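PDB 6HBE: copper-containing nitrite reductase from Thermus scotoductus, which probably catalyses the reduction of nitrite to nitric oxide at copper centres, with cytochrome c as the likely electron donor. Local coordinates for residues Pro108-Tyr113 with Arg201-Asn206; Leu156-Ser161 with Met179-Asn184. All blocks are in the same frame, centred on the assembly; numbering follows the deposited sequence.

In the fold
Residues 109-114 form a strand of the first cupredoxin domain, close to its copper ligands. The chain then enters the second domain along strand 154-163. It passes helix 167-172 and returns on strand 177-180. Interaction 2 closes this short loop. The chain runs on to strand 199-208, where interaction 1 closes a longer loop of 87 intervening residues, and the whole of interaction 2 lies within it. Strands 154-163 and 199-208 are parallel neighbours, and the backbone of Y203 bonds to L156 and I158. Interaction 2 thus adds the outermost strand of this sheet within the chain, while interaction 1 packs the same sheet against the first domain.

Interaction 1: Pro108-Tyr113 with Arg201-Asn206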
loop_
_atom_site.group_PDB
_atom_site.type_symbol
_atom_site.label_atom_id
_atom_site.label_comp_id
_atom_site.label_asym_id
_atom_site.label_seq_id
_atom_site.Cartn_x
_atom_site.Cartn_y
_atom_site.Cartn_z
ATOM N N PRO C 108 -4.512 -4.720 -30.319
ATOM C CA PRO C 108 -3.996 -3.340 -30.219
ATOM C C PRO C 108 -3.880 -2.863 -28.767
ATOM O O PRO C 108 -4.690 -3.284 -27.924
ATOM C CB PRO C 108 -5.024 -2.527 -31.000
ATOM C CG PRO C 108 -6.262 -3.306 -30.954
ATOM C CD PRO C 108 -5.882 -4.752 -30.852
ATOM N N GLY C 109 -2.885 -2.010 -28.486
ATOM C CA GLY C 109 -2.746 -1.353 -27.178
ATOM C C GLY C 109 -1.330 -1.069 -26.703
ATOM O O GLY C 109 -0.388 -1.062 -27.502
ATOM N N VAL C 110 -1.190 -0.865 -25.387
ATOM C CA VAL C 110 0.081 -0.526 -24.732
ATOM C C VAL C 110 0.415 -1.663 -23.766
ATOM O O VAL C 110 -0.345 -1.904 -22.799
ATOM C CB VAL C 110 -0.031 0.822 -23.981
ATOM C CG1 VAL C 110 1.274 1.132 -23.225
ATOM C CG2 VAL C 110 -0.347 1.956 -24.964
ATOM N N PHE C 111 1.534 -2.353 -24.027
ATOM C CA PHE C 111 1.909 -3.590 -23.339
ATOM C C PHE C 111 3.252 -3.477 -22.625
ATOM O O PHE C 111 4.205 -2.890 -23.147
ATOM C CB PHE C 111 1.945 -4.756 -24.319
ATOM C CG PHE C 111 0.619 -5.019 -24.972
ATOM C CD1 PHE C 111 -0.369 -5.752 -24.298
ATOM C CD2 PHE C 111 0.338 -4.505 -26.221
ATOM C CE1 PHE C 111 -1.612 -5.965 -24.869
ATOM C CE2 PHE C 111 -0.917 -4.705 -26.814
ATOM C CZ PHE C 111 -1.888 -5.437 -26.142
ATOM N N MET C 112 3.343 -4.084 -21.445
ATOM C CA MET C 112 4.628 -4.230 -20.736
ATOM C C MET C 112 5.464 -5.376 -21.330
ATOM O O MET C 112 4.912 -6.398 -21.778
ATOM C CB MET C 112 4.372 -4.531 -19.247
ATOM C CG MET C 112 5.578 -4.434 -18.286
ATOM S SD MET C 112 4.992 -4.620 -16.574
ATOM C CE MET C 112 6.504 -4.734 -15.631
ATOM N N TYR C 113 6.792 -5.231 -21.280
ATOM C CA TYR C 113 7.709 -6.376 -21.384
ATOM C C TYR C 113 8.673 -6.277 -20.210
ATOM O O TYR C 113 8.858 -5.186 -19.662
ATOM C CB TYR C 113 8.436 -6.452 -22.773
ATOM C CG TYR C 113 9.513 -5.407 -23.024
ATOM C CD1 TYR C 113 10.790 -5.544 -22.447
ATOM C CD2 TYR C 113 9.280 -4.298 -23.842
ATOM C CE1 TYR C 113 11.781 -4.615 -22.674
ATOM C CE2 TYR C 113 10.287 -3.351 -24.062
ATOM C CZ TYR C 113 11.528 -3.518 -23.467
ATOM O OH TYR C 113 12.557 -2.609 -23.613
ATOM N N ARG C 201 -1.707 12.846 -27.885
ATOM C CA ARG C 201 -2.043 11.441 -27.553
ATOM C C ARG C 201 -0.953 10.872 -26.618
ATOM O O ARG C 201 0.228 10.893 -26.954
ATOM C CB ARG C 201 -2.269 10.574 -28.801
ATOM C CG ARG C 201 -2.953 9.217 -28.515
ATOM C CD ARG C 201 -3.788 8.746 -29.704
ATOM N NE ARG C 201 -2.964 8.171 -30.768
ATOM C CZ ARG C 201 -3.165 8.289 -32.094
ATOM N NH1 ARG C 201 -4.167 9.000 -32.611
ATOM N NH2 ARG C 201 -2.330 7.664 -32.915
ATOM N N ILE C 202 -1.372 10.392 -25.435
ATOM C CA ILE C 202 -0.463 9.952 -24.363
ATOM C C ILE C 202 -0.604 8.422 -24.292
ATOM O O ILE C 202 -1.722 7.896 -24.275
ATOM C CB ILE C 202 -0.813 10.611 -23.003
ATOM C CG1 ILE C 202 -0.728 12.148 -23.109
ATOM C CG2 ILE C 202 0.116 10.118 -21.882
ATOM C CD1 ILE C 202 -1.424 12.885 -21.983
ATOM N N TYR C 203 0.517 7.729 -24.301
ATOM C CA TYR C 203 0.579 6.269 -24.160
ATOM C C TYR C 203 1.207 6.045 -22.777
ATOM O O TYR C 203 2.403 6.311 -22.596
ATOM C CB TYR C 203 1.437 5.670 -25.276
ATOM C CG TYR C 203 0.910 5.881 -26.704
ATOM C CD1 TYR C 203 1.084 7.108 -27.369
ATOM C CD2 TYR C 203 0.284 4.851 -27.394
ATOM C CE1 TYR C 203 0.626 7.298 -28.672
ATOM C CE2 TYR C 203 -0.191 5.024 -28.703
ATOM C CZ TYR C 203 -0.026 6.262 -29.331
ATOM O OH TYR C 203 -0.469 6.467 -30.625
ATOM N N PHE C 204 0.403 5.574 -21.814
ATOM C CA PHE C 204 0.834 5.476 -20.398
ATOM C C PHE C 204 0.844 4.030 -19.920
ATOM O O PHE C 204 -0.172 3.343 -20.052
ATOM C CB PHE C 204 -0.116 6.287 -19.511
ATOM C CG PHE C 204 0.184 6.169 -18.023
ATOM C CD1 PHE C 204 1.414 6.543 -17.535
ATOM C CD2 PHE C 204 -0.787 5.748 -17.126
ATOM C CE1 PHE C 204 1.711 6.451 -16.190
ATOM C CE2 PHE C 204 -0.506 5.692 -15.759
ATOM C CZ PHE C 204 0.760 6.017 -15.306
ATOM N N LEU C 205 1.965 3.587 -19.328
ATOM C CA LEU C 205 2.066 2.265 -18.719
ATOM C C LEU C 205 2.612 2.430 -17.317
ATOM O O LEU C 205 3.700 2.987 -17.129
ATOM C CB LEU C 205 3.000 1.359 -19.550
ATOM C CG LEU C 205 3.434 -0.001 -18.965
ATOM C CD1 LEU C 205 2.273 -0.929 -18.786
ATOM C CD2 LEU C 205 4.503 -0.686 -19.792
ATOM N N ASN C 206 1.876 1.920 -16.327
ATOM C CA ASN C 206 2.399 1.853 -14.931
ATOM C C ASN C 206 3.031 0.480 -14.780
ATOM O O ASN C 206 2.294 -0.518 -14.714
ATOM C CB ASN C 206 1.290 2.025 -13.854
ATOM C CG ASN C 206 1.827 1.961 -12.432
ATOM O OD1 ASN C 206 3.050 2.053 -12.195
ATOM N ND2 ASN C 206 0.913 1.770 -11.449
#
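V110 of strand 109-113 packs against Y203 and L205 of strand 201-206; the two strand axes approach to 7.4 Å and their directions differ by 34°. The strands belong to different sheets, packed face to face. This joins the first and second cupredoxin domains of the nitrite reductase. The contact is buried and apolar. V110 points toward the other sheet and splits its two methyls between two partners. Its CG1 stands anti to the backbone N (chi1 177°) and reaches L205 CB at 4.1 Å. The other methyl, CG2, meets the edge of the Y203 ring near its plane, 3.8 Å from CD2. L205 points back toward the first domain. Its CD2 lies 3.7 Å from M112 CA and 3.9 Å from M112 CB, so it presses on the root of the M112 side chain. The two side chains cross at about a right angle. Beyond CG the M112 chain is extended, and it packs close to the copper ligands H80 and H114 and on H267 of a neighbouring subunit. Q239 of that subunit also bonds to the backbone of V110 and M112. The far end of Y203 is polar. E137 of the first domain hydrogen-bonds its hydroxyl, and R201 grips it side-on with two nitrogens. These bonds probably help to hold the ring in place beside V110. R201 NE lies 3.0 Å from Y203 OH, and R201 NH2 lies 3.2 Å from the same oxygen, both with the oxygen in the guanidinium plane.

Interaction 2: Leu156-Ser161 with Met179-Asn184; sequences LYIIQS and MFNGRN
Q160 and F180 face each other as an antiparallel non-hydrogen-bonded pair, where edge strand 177-180 of the second cupredoxin domain joins strand 154-163. S161 and M179 form the hydrogen-bonded pair on one side of it. On the other side the chain leaves strand 177-180 through a type I' turn, F180 to R183. N181, in this turn, extends the contact with its side chain. Its CG stands anti to the carbonyl carbon (chi1 -67°), which brings the amide alongside the backbone of strand 154-163. N181 OD1 accepts from I159 N at 2.9 Å, with the donor tilted 32° from the carbonyl plane. N181 ND2 donates almost straight to Y157 O at 3.1 Å, in the carbonyl plane, and also bonds Y187 OH. The backbone N of N181 adds a bond to I159 O. With an alanine here, I159 N and Y157 O would probably both lose their amide partner. The F180 ring lies on the same face of the sheet as Q160. I158 CG2 approaches it obliquely, 3.8 Å from CD1. Q160 is extended, and its OE1 comes to the ring edge, 3.7 Å from F180 CE1, while it accepts a hydrogen bond from S213 OG. On the opposite face a water links the turn to the pair: it accepts from G182 N at 2.9 Å, donates to M179 O, and lies 2.7 Å from S161 OG.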
loop_
_atom_site.group_PDB
_atom_site.type_symbol
_atom_site.label_atom_id
_atom_site.label_comp_id
_atom_site.label_asym_id
_atom_site.label_seq_id
_atom_site.Cartn_x
_atom_site.Cartn_y
_atom_site.Cartn_z
ATOM N N LEU C 156 3.204 11.352 -26.740
ATOM C CA LEU C 156 4.001 11.301 -25.529
ATOM C C LEU C 156 3.866 9.863 -24.994
ATOM O O LEU C 156 2.747 9.413 -24.753
ATOM C CB LEU C 156 3.464 12.278 -24.499
ATOM C CG LEU C 156 3.395 13.765 -24.888
ATOM C CD1 LEU C 156 2.832 14.554 -23.725
ATOM C CD2 LEU C 156 4.770 14.313 -25.256
ATOM N N TYR C 157 4.994 9.176 -24.847
ATOM C CA TYR C 157 5.056 7.800 -24.317
ATOM C C TYR C 157 5.698 7.847 -22.932
ATOM O O TYR C 157 6.858 8.310 -22.782
ATOM C CB TYR C 157 5.831 6.898 -25.267
ATOM C CG TYR C 157 5.279 6.775 -26.696
ATOM C CD1 TYR C 157 5.707 7.646 -27.707
ATOM C CD2 TYR C 157 4.445 5.745 -27.062
ATOM C CE1 TYR C 157 5.279 7.519 -29.020
ATOM C CE2 TYR C 157 4.018 5.596 -28.374
ATOM C CZ TYR C 157 4.439 6.510 -29.357
ATOM O OH TYR C 157 4.022 6.405 -30.672
ATOM N N ILE C 158 4.948 7.394 -21.914
ATOM C CA ILE C 158 5.361 7.549 -20.508
ATOM C C ILE C 158 5.266 6.219 -19.719
ATOM O O ILE C 158 4.198 5.616 -19.674
ATOM C CB ILE C 158 4.424 8.567 -19.782
ATOM C CG1 ILE C 158 4.406 9.944 -20.480
ATOM C CG2 ILE C 158 4.841 8.739 -18.315
ATOM C CD1 ILE C 158 5.639 10.773 -20.212
ATOM N N ILE C 159 6.352 5.822 -19.057
ATOM C CA ILE C 159 6.324 4.742 -18.052
ATOM C C ILE C 159 6.495 5.351 -16.682
ATOM O O ILE C 159 7.365 6.212 -16.505
ATOM C CB ILE C 159 7.424 3.682 -18.298
ATOM C CG1 ILE C 159 6.970 2.737 -19.421
ATOM C CG2 ILE C 159 7.756 2.895 -17.037
ATOM C CD1 ILE C 159 8.044 1.791 -19.951
ATOM N N GLN C 160 5.653 4.911 -15.745
ATOM C CA GLN C 160 5.864 5.113 -14.325
ATOM C C GLN C 160 6.490 3.882 -13.696
ATOM O O GLN C 160 5.988 2.787 -13.899
ATOM C CB GLN C 160 4.535 5.454 -13.612
ATOM C CG GLN C 160 4.739 5.801 -12.136
ATOM C CD GLN C 160 3.440 6.188 -11.423
ATOM O OE1 GLN C 160 2.636 7.006 -11.919
ATOM N NE2 GLN C 160 3.209 5.572 -10.261
ATOM N N SER C 161 7.515 4.063 -12.861
ATOM C CA SER C 161 8.194 2.923 -12.223
ATOM C C SER C 161 8.815 3.335 -10.893
ATOM O O SER C 161 9.044 4.525 -10.643
ATOM C CB SER C 161 9.274 2.325 -13.151
ATOM O OG SER C 161 10.379 3.207 -13.334
ATOM N N MET C 179 9.005 7.449 -10.464
ATOM C CA MET C 179 9.485 8.332 -11.583
ATOM C C MET C 179 8.851 8.057 -12.930
ATOM O O MET C 179 8.394 6.933 -13.175
ATOM C CB MET C 179 11.032 8.275 -11.708
ATOM C CG MET C 179 11.651 6.940 -12.059
ATOM S SD MET C 179 13.423 6.800 -11.590
ATOM C CE MET C 179 13.189 6.356 -9.885
ATOM N N PHE C 180 8.820 9.096 -13.789
ATOM C CA PHE C 180 8.379 8.950 -15.194
ATOM C C PHE C 180 9.664 8.814 -16.053
ATOM O O PHE C 180 10.610 9.629 -15.940
ATOM C CB PHE C 180 7.560 10.155 -15.708
ATOM C CG PHE C 180 6.261 10.429 -14.970
ATOM C CD1 PHE C 180 5.389 9.393 -14.577
ATOM C CD2 PHE C 180 5.864 11.742 -14.701
ATOM C CE1 PHE C 180 4.187 9.672 -13.925
ATOM C CE2 PHE C 180 4.666 12.013 -14.050
ATOM C CZ PHE C 180 3.834 10.978 -13.649
ATOM N N ASN C 181 9.685 7.808 -16.916
ATOM C CA ASN C 181 10.830 7.541 -17.810
ATOM C C ASN C 181 12.231 7.574 -17.131
ATOM O O ASN C 181 13.195 8.133 -17.652
ATOM C CB ASN C 181 10.705 8.458 -19.030
ATOM C CG ASN C 181 9.505 8.087 -19.878
ATOM O OD1 ASN C 181 8.950 6.992 -19.717
ATOM N ND2 ASN C 181 9.080 8.981 -20.767
ATOM N N GLY C 182 12.321 6.955 -15.956
ATOM C CA GLY C 182 13.629 6.598 -15.343
ATOM C C GLY C 182 14.425 7.648 -14.607
ATOM O O GLY C 182 15.578 7.403 -14.259
ATOM N N ARG C 183 13.850 8.817 -14.343
ATOM C CA ARG C 183 14.579 9.872 -13.621
ATOM C C ARG C 183 13.605 10.792 -12.856
ATOM O O ARG C 183 12.616 11.250 -13.418
ATOM C CB ARG C 183 15.421 10.675 -14.614
ATOM C CG ARG C 183 16.394 11.668 -13.982
ATOM C CD ARG C 183 17.321 12.239 -15.063
ATOM N NE ARG C 183 18.104 13.413 -14.666
ATOM C CZ ARG C 183 19.361 13.399 -14.204
ATOM N NH1 ARG C 183 20.027 12.255 -14.005
ATOM N NH2 ARG C 183 19.967 14.548 -13.921
ATOM N N ASN C 184 13.907 11.040 -11.580
ATOM C CA ASN C 184 13.083 11.856 -10.697
ATOM C C ASN C 184 12.851 13.245 -11.282
ATOM O O ASN C 184 13.808 13.925 -11.638
ATOM C CB ASN C 184 13.776 12.022 -9.333
ATOM C CG ASN C 184 13.850 10.726 -8.538
ATOM O OD1 ASN C 184 13.207 9.740 -8.858
ATOM N ND2 ASN C 184 14.667 10.733 -7.498
HETATM O O HOH W 1 10.181 5.249 -15.127
#